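Local coordinates for cortical-lytic enzyme (Bacillus cereus, PDB 4S3J), which acts as an N-acetylglucosaminidase that degrades partially broken-down spore cortex peptidoglycan during germination and probably recognises its muramic acid delta-lactam residues, at residues Y70-N81 with L95-R103; T134-R145 with T167-E177. All blocks are in the same frame, centred on the assembly; numbering follows the deposited sequence.

Contact 1 (Y70-N81 with L95-R103); sequences YNVPLASLAKVN and LYVPKGTKR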
loop_
_atom_site.group_PDB
_atom_site.type_symbol
_atom_site.label_atom_id
_atom_site.label_comp_id
_atom_site.label_asym_id
_atom_site.label_seq_id
_atom_site.Cartn_x
_atom_site.Cartn_y
_atom_site.Cartn_z
ATOM N N TYR A 70 -16.605 0.628 -10.247
ATOM C CA TYR A 70 -17.859 0.671 -9.498
ATOM C C TYR A 70 -18.510 -0.685 -9.265
ATOM O O TYR A 70 -19.636 -0.753 -8.805
ATOM C CB TYR A 70 -18.831 1.644 -10.191
ATOM C CG TYR A 70 -18.359 3.065 -9.982
ATOM C CD1 TYR A 70 -18.528 3.678 -8.758
ATOM C CD2 TYR A 70 -17.727 3.774 -10.990
ATOM C CE1 TYR A 70 -18.050 4.976 -8.516
ATOM C CE2 TYR A 70 -17.269 5.092 -10.767
ATOM C CZ TYR A 70 -17.435 5.673 -9.527
ATOM O OH TYR A 70 -16.977 6.963 -9.293
ATOM N N ASN A 71 -17.756 -1.753 -9.494
ATOM C CA ASN A 71 -18.210 -3.119 -9.191
ATOM C C ASN A 71 -19.532 -3.479 -9.851
ATOM O O ASN A 71 -20.370 -4.180 -9.260
ATOM C CB ASN A 71 -18.362 -3.282 -7.682
ATOM C CG ASN A 71 -17.101 -2.887 -6.918
ATOM O OD1 ASN A 71 -15.996 -3.295 -7.269
ATOM N ND2 ASN A 71 -17.267 -2.067 -5.880
ATOM N N VAL A 72 -19.673 -3.064 -11.104
ATOM C CA VAL A 72 -20.869 -3.313 -11.921
ATOM C C VAL A 72 -20.510 -4.107 -13.173
ATOM O O VAL A 72 -19.509 -3.825 -13.814
ATOM C CB VAL A 72 -21.552 -1.985 -12.331
ATOM C CG1 VAL A 72 -21.994 -1.211 -11.117
ATOM C CG2 VAL A 72 -20.643 -1.144 -13.151
ATOM N N PRO A 73 -21.285 -5.144 -13.505
ATOM C CA PRO A 73 -20.917 -5.846 -14.740
ATOM C C PRO A 73 -20.873 -4.931 -15.965
ATOM O O PRO A 73 -21.723 -4.055 -16.109
ATOM C CB PRO A 73 -22.025 -6.894 -14.902
ATOM C CG PRO A 73 -22.629 -7.054 -13.554
ATOM C CD PRO A 73 -22.454 -5.740 -12.839
ATOM N N LEU A 74 -19.885 -5.126 -16.830
ATOM C CA LEU A 74 -19.691 -4.249 -17.979
ATOM C C LEU A 74 -20.911 -4.234 -18.907
ATOM O O LEU A 74 -21.291 -3.179 -19.417
ATOM C CB LEU A 74 -18.440 -4.667 -18.752
ATOM C CG LEU A 74 -18.188 -3.946 -20.077
ATOM C CD1 LEU A 74 -18.127 -2.448 -19.896
ATOM C CD2 LEU A 74 -16.945 -4.482 -20.778
ATOM N N ALA A 75 -21.522 -5.391 -19.134
ATOM C CA ALA A 75 -22.711 -5.451 -19.996
ATOM C C ALA A 75 -23.848 -4.605 -19.445
ATOM O O ALA A 75 -24.585 -3.990 -20.209
ATOM C CB ALA A 75 -23.180 -6.889 -20.170
ATOM N N SER A 76 -24.028 -4.607 -18.125
ATOM C CA SER A 76 -25.095 -3.819 -17.509
ATOM C C SER A 76 -24.835 -2.326 -17.648
ATOM O O SER A 76 -25.742 -1.560 -17.936
ATOM C CB SER A 76 -25.258 -4.171 -16.035
ATOM O OG SER A 76 -25.526 -5.554 -15.875
ATOM N N LEU A 77 -23.594 -1.913 -17.422
ATOM C CA LEU A 77 -23.236 -0.491 -17.544
ATOM C C LEU A 77 -23.430 -0.008 -18.961
ATOM O O LEU A 77 -23.968 1.071 -19.186
ATOM C CB LEU A 77 -21.785 -0.276 -17.116
ATOM C CG LEU A 77 -21.221 1.135 -17.257
ATOM C CD1 LEU A 77 -21.960 2.081 -16.352
ATOM C CD2 LEU A 77 -19.705 1.145 -16.910
ATOM N N ALA A 78 -23.002 -0.816 -19.925
ATOM C CA ALA A 78 -23.151 -0.459 -21.336
ATOM C C ALA A 78 -24.633 -0.385 -21.712
ATOM O O ALA A 78 -25.085 0.591 -22.317
ATOM C CB ALA A 78 -22.419 -1.465 -22.215
ATOM N N LYS A 79 -25.387 -1.414 -21.354
ATOM C CA LYS A 79 -26.808 -1.457 -21.701
ATOM C C LYS A 79 -27.584 -0.260 -21.153
ATOM O O LYS A 79 -28.369 0.358 -21.882
ATOM C CB LYS A 79 -27.426 -2.770 -21.226
ATOM C CG LYS A 79 -28.927 -2.860 -21.396
ATOM C CD LYS A 79 -29.453 -4.274 -21.166
ATOM C CE LYS A 79 -30.981 -4.277 -21.131
ATOM N NZ LYS A 79 -31.596 -3.529 -22.269
ATOM N N VAL A 80 -27.383 0.088 -19.887
ATOM C CA VAL A 80 -28.247 1.099 -19.283
ATOM C C VAL A 80 -27.951 2.490 -19.858
ATOM O O VAL A 80 -28.762 3.412 -19.717
ATOM C CB VAL A 80 -28.124 1.098 -17.738
ATOM C CG1 VAL A 80 -26.791 1.689 -17.265
ATOM C CG2 VAL A 80 -29.301 1.845 -17.123
ATOM N N ASN A 81 -26.813 2.618 -20.545
ATOM C CA ASN A 81 -26.425 3.875 -21.180
ATOM C C ASN A 81 -26.566 3.858 -22.697
ATOM O O ASN A 81 -26.158 4.809 -23.368
ATOM C CB ASN A 81 -24.972 4.211 -20.821
ATOM C CG ASN A 81 -24.821 4.692 -19.382
ATOM O OD1 ASN A 81 -25.188 5.830 -19.047
ATOM N ND2 ASN A 81 -24.241 3.839 -18.533
ATOM N N LEU A 95 -22.591 9.523 -17.570
ATOM C CA LEU A 95 -23.081 8.145 -17.560
ATOM C C LEU A 95 -23.928 7.842 -16.326
ATOM O O LEU A 95 -23.675 8.355 -15.222
ATOM C CB LEU A 95 -21.909 7.153 -17.591
ATOM C CG LEU A 95 -20.965 7.258 -18.779
ATOM C CD1 LEU A 95 -19.777 6.308 -18.562
ATOM C CD2 LEU A 95 -21.660 6.939 -20.086
ATOM N N TYR A 96 -24.899 6.948 -16.508
ATOM C CA TYR A 96 -25.648 6.393 -15.397
ATOM C C TYR A 96 -24.909 5.122 -14.944
ATOM O O TYR A 96 -24.581 4.261 -15.774
ATOM C CB TYR A 96 -27.100 6.064 -15.784
ATOM C CG TYR A 96 -27.877 5.495 -14.623
ATOM C CD1 TYR A 96 -27.871 4.149 -14.357
ATOM C CD2 TYR A 96 -28.574 6.329 -13.757
ATOM C CE1 TYR A 96 -28.550 3.629 -13.272
ATOM C CE2 TYR A 96 -29.253 5.823 -12.661
ATOM C CZ TYR A 96 -29.222 4.458 -12.421
ATOM O OH TYR A 96 -29.881 3.904 -11.339
ATOM N N VAL A 97 -24.639 5.018 -13.647
ATOM C CA VAL A 97 -23.887 3.887 -13.091
ATOM C C VAL A 97 -24.753 3.131 -12.076
ATOM O O VAL A 97 -25.081 3.670 -11.018
ATOM C CB VAL A 97 -22.580 4.343 -12.414
ATOM C CG1 VAL A 97 -21.762 3.139 -11.921
ATOM C CG2 VAL A 97 -21.723 5.134 -13.361
ATOM N N PRO A 98 -25.166 1.898 -12.405
ATOM C CA PRO A 98 -25.982 1.161 -11.432
ATOM C C PRO A 98 -25.212 0.864 -10.158
ATOM O O PRO A 98 -23.981 0.937 -10.186
ATOM C CB PRO A 98 -26.315 -0.145 -12.156
ATOM C CG PRO A 98 -26.125 0.149 -13.615
ATOM C CD PRO A 98 -25.037 1.178 -13.683
ATOM N N LYS A 99 -25.931 0.617 -9.062
ATOM C CA LYS A 99 -25.328 0.218 -7.797
ATOM C C LYS A 99 -24.569 -1.090 -8.037
ATOM O O LYS A 99 -25.119 -2.033 -8.612
ATOM C CB LYS A 99 -26.407 0.059 -6.710
ATOM C CG LYS A 99 -25.869 -0.327 -5.337
ATOM C CD LYS A 99 -26.972 -0.576 -4.293
ATOM C CE LYS A 99 -26.378 -0.959 -2.928
ATOM N NZ LYS A 99 -27.365 -1.126 -1.827
ATOM N N GLY A 100 -23.316 -1.156 -7.597
ATOM C CA GLY A 100 -22.514 -2.351 -7.815
ATOM C C GLY A 100 -22.514 -3.205 -6.568
ATOM O O GLY A 100 -23.170 -2.849 -5.592
ATOM N N THR A 101 -21.820 -4.343 -6.598
ATOM C CA THR A 101 -21.679 -5.162 -5.393
ATOM C C THR A 101 -20.204 -5.246 -4.988
ATOM O O THR A 101 -19.378 -5.815 -5.708
ATOM C CB THR A 101 -22.250 -6.568 -5.600
ATOM O OG1 THR A 101 -21.475 -7.253 -6.589
ATOM C CG2 THR A 101 -23.694 -6.483 -6.062
ATOM N N LYS A 102 -19.926 -4.781 -3.779
ATOM C CA LYS A 102 -18.567 -4.732 -3.226
ATOM C C LYS A 102 -18.107 -6.079 -2.757
ATOM O O LYS A 102 -18.888 -6.827 -2.176
ATOM C CB LYS A 102 -18.509 -3.771 -2.036
ATOM C CG LYS A 102 -18.692 -2.337 -2.371
ATOM C CD LYS A 102 -19.014 -1.499 -1.140
ATOM C CE LYS A 102 -17.924 -1.389 -0.143
ATOM N NZ LYS A 102 -18.289 -0.350 0.865
ATOM N N ARG A 103 -16.889 -6.442 -3.145
ATOM C CA ARG A 103 -16.213 -7.600 -2.554
ATOM C C ARG A 103 -15.444 -7.165 -1.312
ATOM O O ARG A 103 -15.200 -5.962 -1.090
ATOM C CB ARG A 103 -15.299 -8.295 -3.567
ATOM C CG ARG A 103 -14.230 -7.452 -4.218
ATOM C CD ARG A 103 -13.526 -8.267 -5.294
ATOM N NE ARG A 103 -12.143 -8.742 -5.137
ATOM C CZ ARG A 103 -11.453 -8.964 -4.017
ATOM N NH1 ARG A 103 -11.947 -8.764 -2.801
ATOM N NH2 ARG A 103 -10.211 -9.415 -4.141
HETATM O O HOH W 1 -21.243 1.098 -7.326
HETATM O O HOH W 2 -15.178 -4.553 -4.618
#

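Contact 2 (T134-R145 with T167-E177); sequences TYLAYFSFEAKR and TIPMLVITNIE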
loop_
_atom_site.group_PDB
_atom_site.type_symbol
_atom_site.label_atom_id
_atom_site.label_comp_id
_atom_site.label_asym_id
_atom_site.label_seq_id
_atom_site.Cartn_x
_atom_site.Cartn_y
_atom_site.Cartn_z
ATOM N N THR A 134 -7.593 -4.174 8.592
ATOM C CA THR A 134 -7.768 -5.511 9.142
ATOM C C THR A 134 -6.643 -5.791 10.140
ATOM O O THR A 134 -6.862 -6.380 11.220
ATOM C CB THR A 134 -7.764 -6.601 8.044
ATOM O OG1 THR A 134 -8.663 -6.238 6.983
ATOM C CG2 THR A 134 -8.171 -7.949 8.637
ATOM N N TYR A 135 -5.438 -5.359 9.755
ATOM C CA TYR A 135 -4.224 -5.568 10.534
ATOM C C TYR A 135 -3.405 -4.289 10.664
ATOM O O TYR A 135 -3.323 -3.528 9.711
ATOM C CB TYR A 135 -3.340 -6.624 9.872
ATOM C CG TYR A 135 -3.937 -7.994 9.727
ATOM C CD1 TYR A 135 -3.839 -8.902 10.752
ATOM C CD2 TYR A 135 -4.571 -8.378 8.554
ATOM C CE1 TYR A 135 -4.368 -10.154 10.635
ATOM C CE2 TYR A 135 -5.104 -9.641 8.417
ATOM C CZ TYR A 135 -4.997 -10.522 9.469
ATOM O OH TYR A 135 -5.518 -11.801 9.385
ATOM N N LEU A 136 -2.788 -4.090 11.834
ATOM C CA LEU A 136 -1.817 -3.023 12.087
ATOM C C LEU A 136 -0.473 -3.664 12.399
ATOM O O LEU A 136 -0.380 -4.508 13.305
ATOM C CB LEU A 136 -2.269 -2.130 13.236
ATOM C CG LEU A 136 -1.310 -1.009 13.645
ATOM C CD1 LEU A 136 -1.101 0.012 12.496
ATOM C CD2 LEU A 136 -1.809 -0.315 14.896
ATOM N N ALA A 137 0.554 -3.267 11.658
ATOM C CA ALA A 137 1.881 -3.882 11.746
ATOM C C ALA A 137 2.932 -2.936 12.288
ATOM O O ALA A 137 3.474 -2.113 11.540
ATOM C CB ALA A 137 2.322 -4.390 10.383
ATOM N N TYR A 138 3.250 -3.067 13.575
ATOM C CA TYR A 138 4.252 -2.227 14.199
ATOM C C TYR A 138 5.645 -2.790 13.928
ATOM O O TYR A 138 6.033 -3.853 14.422
ATOM C CB TYR A 138 3.952 -2.079 15.694
ATOM C CG TYR A 138 4.829 -1.082 16.441
ATOM C CD1 TYR A 138 5.652 -0.196 15.773
ATOM C CD2 TYR A 138 4.847 -1.059 17.829
ATOM C CE1 TYR A 138 6.456 0.689 16.466
ATOM C CE2 TYR A 138 5.632 -0.159 18.519
ATOM C CZ TYR A 138 6.439 0.695 17.843
ATOM O OH TYR A 138 7.245 1.588 18.536
ATOM N N PHE A 139 6.394 -2.055 13.115
ATOM C CA PHE A 139 7.699 -2.479 12.632
ATOM C C PHE A 139 8.787 -1.938 13.557
ATOM O O PHE A 139 8.945 -0.705 13.616
ATOM C CB PHE A 139 7.917 -1.948 11.208
ATOM C CG PHE A 139 9.102 -2.559 10.500
ATOM C CD1 PHE A 139 10.376 -2.085 10.721
ATOM C CD2 PHE A 139 8.922 -3.570 9.565
ATOM C CE1 PHE A 139 11.470 -2.644 10.054
ATOM C CE2 PHE A 139 10.005 -4.110 8.905
ATOM C CZ PHE A 139 11.265 -3.648 9.144
ATOM N N SER A 140 9.550 -2.764 14.294
ATOM C CA SER A 140 9.445 -4.231 14.384
ATOM C C SER A 140 10.046 -4.715 15.710
ATOM O O SER A 140 10.667 -3.951 16.431
ATOM C CB SER A 140 10.197 -4.914 13.234
ATOM O OG SER A 140 11.597 -4.821 13.444
ATOM N N PHE A 141 9.826 -5.984 16.016
ATOM C CA PHE A 141 10.584 -6.713 17.039
ATOM C C PHE A 141 11.792 -7.328 16.355
ATOM O O PHE A 141 11.627 -8.060 15.379
ATOM C CB PHE A 141 9.749 -7.824 17.658
ATOM C CG PHE A 141 8.642 -7.357 18.559
ATOM C CD1 PHE A 141 7.530 -6.701 18.033
ATOM C CD2 PHE A 141 8.684 -7.606 19.922
ATOM C CE1 PHE A 141 6.508 -6.293 18.855
ATOM C CE2 PHE A 141 7.644 -7.193 20.750
ATOM C CZ PHE A 141 6.559 -6.540 20.211
ATOM N N GLU A 142 12.996 -7.061 16.854
ATOM C CA GLU A 142 14.205 -7.590 16.240
ATOM C C GLU A 142 14.624 -8.877 16.944
ATOM O O GLU A 142 14.759 -8.896 18.159
ATOM C CB GLU A 142 15.331 -6.548 16.284
ATOM C CG GLU A 142 14.916 -5.273 15.519
ATOM C CD GLU A 142 15.956 -4.163 15.480
ATOM O OE1 GLU A 142 16.991 -4.258 16.167
ATOM O OE2 GLU A 142 15.715 -3.174 14.748
ATOM N N ALA A 143 14.793 -9.940 16.167
ATOM C CA ALA A 143 15.249 -11.228 16.674
ATOM C C ALA A 143 16.684 -11.101 17.142
ATOM O O ALA A 143 17.467 -10.371 16.538
ATOM C CB ALA A 143 15.137 -12.273 15.595
ATOM N N LYS A 144 17.027 -11.846 18.193
ATOM C CA LYS A 144 18.376 -11.845 18.778
ATOM C C LYS A 144 18.943 -13.247 18.759
ATOM O O LYS A 144 18.201 -14.216 18.685
ATOM C CB LYS A 144 18.329 -11.274 20.201
ATOM C CG LYS A 144 18.037 -9.783 20.195
ATOM C CD LYS A 144 17.536 -9.239 21.525
ATOM C CE LYS A 144 18.430 -9.514 22.715
ATOM N NZ LYS A 144 17.684 -9.174 23.966
ATOM N N ARG A 145 20.270 -13.339 18.852
ATOM C CA ARG A 145 20.966 -14.612 18.715
ATOM C C ARG A 145 20.739 -15.562 19.888
ATOM O O ARG A 145 21.054 -16.752 19.782
ATOM C CB ARG A 145 22.456 -14.350 18.531
ATOM C CG ARG A 145 22.792 -13.808 17.152
ATOM C CD ARG A 145 24.266 -13.438 17.033
ATOM N NE ARG A 145 24.518 -12.723 15.781
ATOM C CZ ARG A 145 25.575 -12.900 14.998
ATOM N NH1 ARG A 145 26.554 -13.751 15.345
ATOM N NH2 ARG A 145 25.673 -12.204 13.872
ATOM N N THR A 167 -9.039 -4.078 14.986
ATOM C CA THR A 167 -7.894 -4.371 14.139
ATOM C C THR A 167 -7.007 -5.377 14.858
ATOM O O THR A 167 -6.824 -5.283 16.065
ATOM C CB THR A 167 -7.104 -3.080 13.816
ATOM O OG1 THR A 167 -7.988 -2.129 13.222
ATOM C CG2 THR A 167 -5.935 -3.342 12.877
ATOM N N ILE A 168 -6.478 -6.342 14.113
ATOM C CA ILE A 168 -5.522 -7.315 14.658
ATOM C C ILE A 168 -4.129 -6.719 14.646
ATOM O O ILE A 168 -3.617 -6.447 13.572
ATOM C CB ILE A 168 -5.451 -8.618 13.830
ATOM C CG1 ILE A 168 -6.827 -9.254 13.638
ATOM C CG2 ILE A 168 -4.402 -9.576 14.425
ATOM C CD1 ILE A 168 -7.469 -9.702 14.871
ATOM N N PRO A 169 -3.486 -6.540 15.823
ATOM C CA PRO A 169 -2.079 -6.123 15.728
ATOM C C PRO A 169 -1.184 -7.301 15.358
ATOM O O PRO A 169 -1.359 -8.377 15.911
ATOM C CB PRO A 169 -1.777 -5.578 17.124
ATOM C CG PRO A 169 -2.707 -6.308 18.023
ATOM C CD PRO A 169 -3.952 -6.600 17.221
ATOM N N MET A 170 -0.296 -7.116 14.388
ATOM C CA MET A 170 0.679 -8.153 14.010
ATOM C C MET A 170 1.923 -8.080 14.876
ATOM O O MET A 170 2.359 -6.991 15.281
ATOM C CB MET A 170 1.051 -8.004 12.531
ATOM C CG MET A 170 -0.087 -8.313 11.561
ATOM S SD MET A 170 0.089 -7.565 9.915
ATOM C CE MET A 170 1.639 -8.241 9.360
ATOM N N LEU A 171 2.466 -9.247 15.199
ATOM C CA LEU A 171 3.777 -9.343 15.822
ATOM C C LEU A 171 4.788 -9.418 14.693
ATOM O O LEU A 171 4.994 -10.483 14.097
ATOM C CB LEU A 171 3.851 -10.570 16.742
ATOM C CG LEU A 171 5.225 -10.908 17.335
ATOM C CD1 LEU A 171 5.898 -9.710 17.961
ATOM C CD2 LEU A 171 5.109 -12.005 18.376
ATOM N N VAL A 172 5.388 -8.276 14.367
ATOM C CA VAL A 172 6.314 -8.208 13.263
ATOM C C VAL A 172 7.735 -8.472 13.738
ATOM O O VAL A 172 8.283 -7.713 14.518
ATOM C CB VAL A 172 6.273 -6.819 12.569
ATOM C CG1 VAL A 172 7.240 -6.766 11.408
ATOM C CG2 VAL A 172 4.852 -6.471 12.100
ATOM N N ILE A 173 8.319 -9.560 13.250
ATOM C CA ILE A 173 9.647 -9.987 13.670
ATOM C C ILE A 173 10.631 -9.898 12.510
ATOM O O ILE A 173 10.406 -10.492 11.452
ATOM C CB ILE A 173 9.605 -11.432 14.218
ATOM C CG1 ILE A 173 8.672 -11.501 15.425
ATOM C CG2 ILE A 173 10.988 -11.906 14.643
ATOM C CD1 ILE A 173 8.141 -12.879 15.707
ATOM N N THR A 174 11.741 -9.192 12.726
ATOM C CA THR A 174 12.767 -9.023 11.700
ATOM C C THR A 174 14.099 -9.628 12.112
ATOM O O THR A 174 14.396 -9.766 13.305
ATOM C CB THR A 174 13.029 -7.527 11.376
ATOM O OG1 THR A 174 13.317 -6.798 12.575
ATOM C CG2 THR A 174 11.812 -6.899 10.719
ATOM N N ASN A 175 14.917 -9.944 11.109
ATOM C CA ASN A 175 16.301 -10.358 11.376
ATOM C C ASN A 175 17.263 -9.187 11.174
ATOM O O ASN A 175 18.219 -9.262 10.393
ATOM C CB ASN A 175 16.699 -11.534 10.486
ATOM C CG ASN A 175 16.641 -11.197 9.021
ATOM O OD1 ASN A 175 15.737 -10.481 8.570
ATOM N ND2 ASN A 175 17.592 -11.728 8.257
ATOM N N ILE A 176 16.978 -8.085 11.866
ATOM C CA ILE A 176 17.820 -6.893 11.832
ATOM C C ILE A 176 18.811 -6.879 12.982
ATOM O O ILE A 176 18.435 -7.123 14.138
ATOM C CB ILE A 176 16.968 -5.635 11.868
ATOM C CG1 ILE A 176 16.171 -5.530 10.576
ATOM C CG2 ILE A 176 17.850 -4.396 12.043
ATOM C CD1 ILE A 176 15.087 -4.448 10.583
ATOM N N GLU A 177 20.075 -6.601 12.652
ATOM C CA GLU A 177 21.125 -6.376 13.635
ATOM C C GLU A 177 21.800 -5.067 13.286
ATOM O O GLU A 177 22.211 -4.886 12.143
ATOM C CB GLU A 177 22.181 -7.502 13.611
ATOM C CG GLU A 177 21.712 -8.810 14.166
ATOM C CD GLU A 177 22.839 -9.832 14.356
ATOM O OE1 GLU A 177 23.604 -10.105 13.400
ATOM O OE2 GLU A 177 22.962 -10.351 15.479
HETATM O O HOH W 3 1.492 -4.414 15.402
HETATM O O HOH W 4 4.889 -5.860 15.972
HETATM O O HOH W 5 19.036 -8.304 16.542
#

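Contact 1 (Y70-N81 with L95-R103)
The second LysM module of the chain, a beta-alpha-alpha-beta unit, closes here: N81, at the C-terminal end of helix 74-80, clasps Y96 on strand 94-96. Its flat amide meets both the N-H and the carbonyl of Y96. OD1 accepts Y96 N at 2.8 Å, in the carbonyl plane on a lone pair and nearly straight at 166°, while ND2 gives one hydrogen to Y96 O (2.8 Å) and the other to L77 O in its own helix (2.9 Å). Three bonds thus fix the rotation of the amide and tie the helix end to the strand. Beside this clasp V80 CG2 approaches Y96 CD1 obliquely, V80 CG1 leans on P98 CG, and L77, with CG anti to its backbone N (chi1 177°), extends CD1 to P98 CD and V97 CG2. V97 CG1 in turn meets Y70 CB at 3.7 Å, the two side chains crossing at about a right angle. Between the two helices of the module N71 ends the first with positive phi, in a Schellman motif, and there the outgoing chain runs close by. G100 CA lies against the carbonyls of Y70 and N71, 3.4 Å from Y70 O in a CA-H...O contact. T101 N donates to N71 O at 3.0 Å, and a water accepts from G100 N (3.1 Å) while donating to Y70 O.

Contact 2 (T134-R145 with T167-E177)
T167 opens the pairing by laying CG2, anti to its backbone N, against L136 N and the carbonyl carbon of Y135. I168 then takes up a parallel register with strand 135-143: its N donates to T134 O, its O accepts from L136 N, and its CB lies 3.5 Å from Y135 CD1, the two side chains side by side and pointing the same way. After P169, M170 N binds L136 O at 2.8 Å, and M170 makes an oblique Met-aromatic contact, SD 4.9 Å from the centroid of the Y135 ring. Beyond M170 the strands part, and two waters fill in. One joins L136 O, Y138 N and M170 O; the other links M170 O, Y138 O and V172 N. L171 sends CD1 over one face of the F141 ring, a CH-pi contact 3.5 Å from the centroid and 16° off its normal. V172 packs CG2 on A137 CB, and its O receives F141 N nearly head-on, restoring direct pairing after the cis peptide between F139 and S140. T174 continues with N to F141 O and O from A143 N, while its OG1 shares a 2.8 Å hydrogen bond with S140 OG. I176 CD1 and T174 CG2 both approach the F139 ring obliquely. E177 finishes with a side-on salt bridge, OE2 to R145 NE (2.9 Å) and OE1 to R145 NH2 (3.0 Å), each through a syn lone pair. Adjacent parallel strands, with a non-proline cis peptide near the catalytic end, are typical of the TIM barrel of glycosyl hydrolase family 18.

The two contacts illustrate how a modular enzyme divides its work. Contact 1 belongs to a LysM module, a fold that generally binds peptidoglycan sugars, whereas contact 2 belongs to the catalytic barrel. Their centres lie about 41 Å apart, on opposite sides of the chain's centre, although their nearest atoms are about 10 Å apart. Contact 2 reaches the active site: the side chain of F139 is about 6 Å from that of E220, the probable proton donor, and N175 ND2 bonds to E220 O. Contact 1 lies away from that site; N71 OD1 accepts a hydrogen bond from K398 NZ and N71 ND2 donates to N424 O, so this end of the module touches the catalytic part directly.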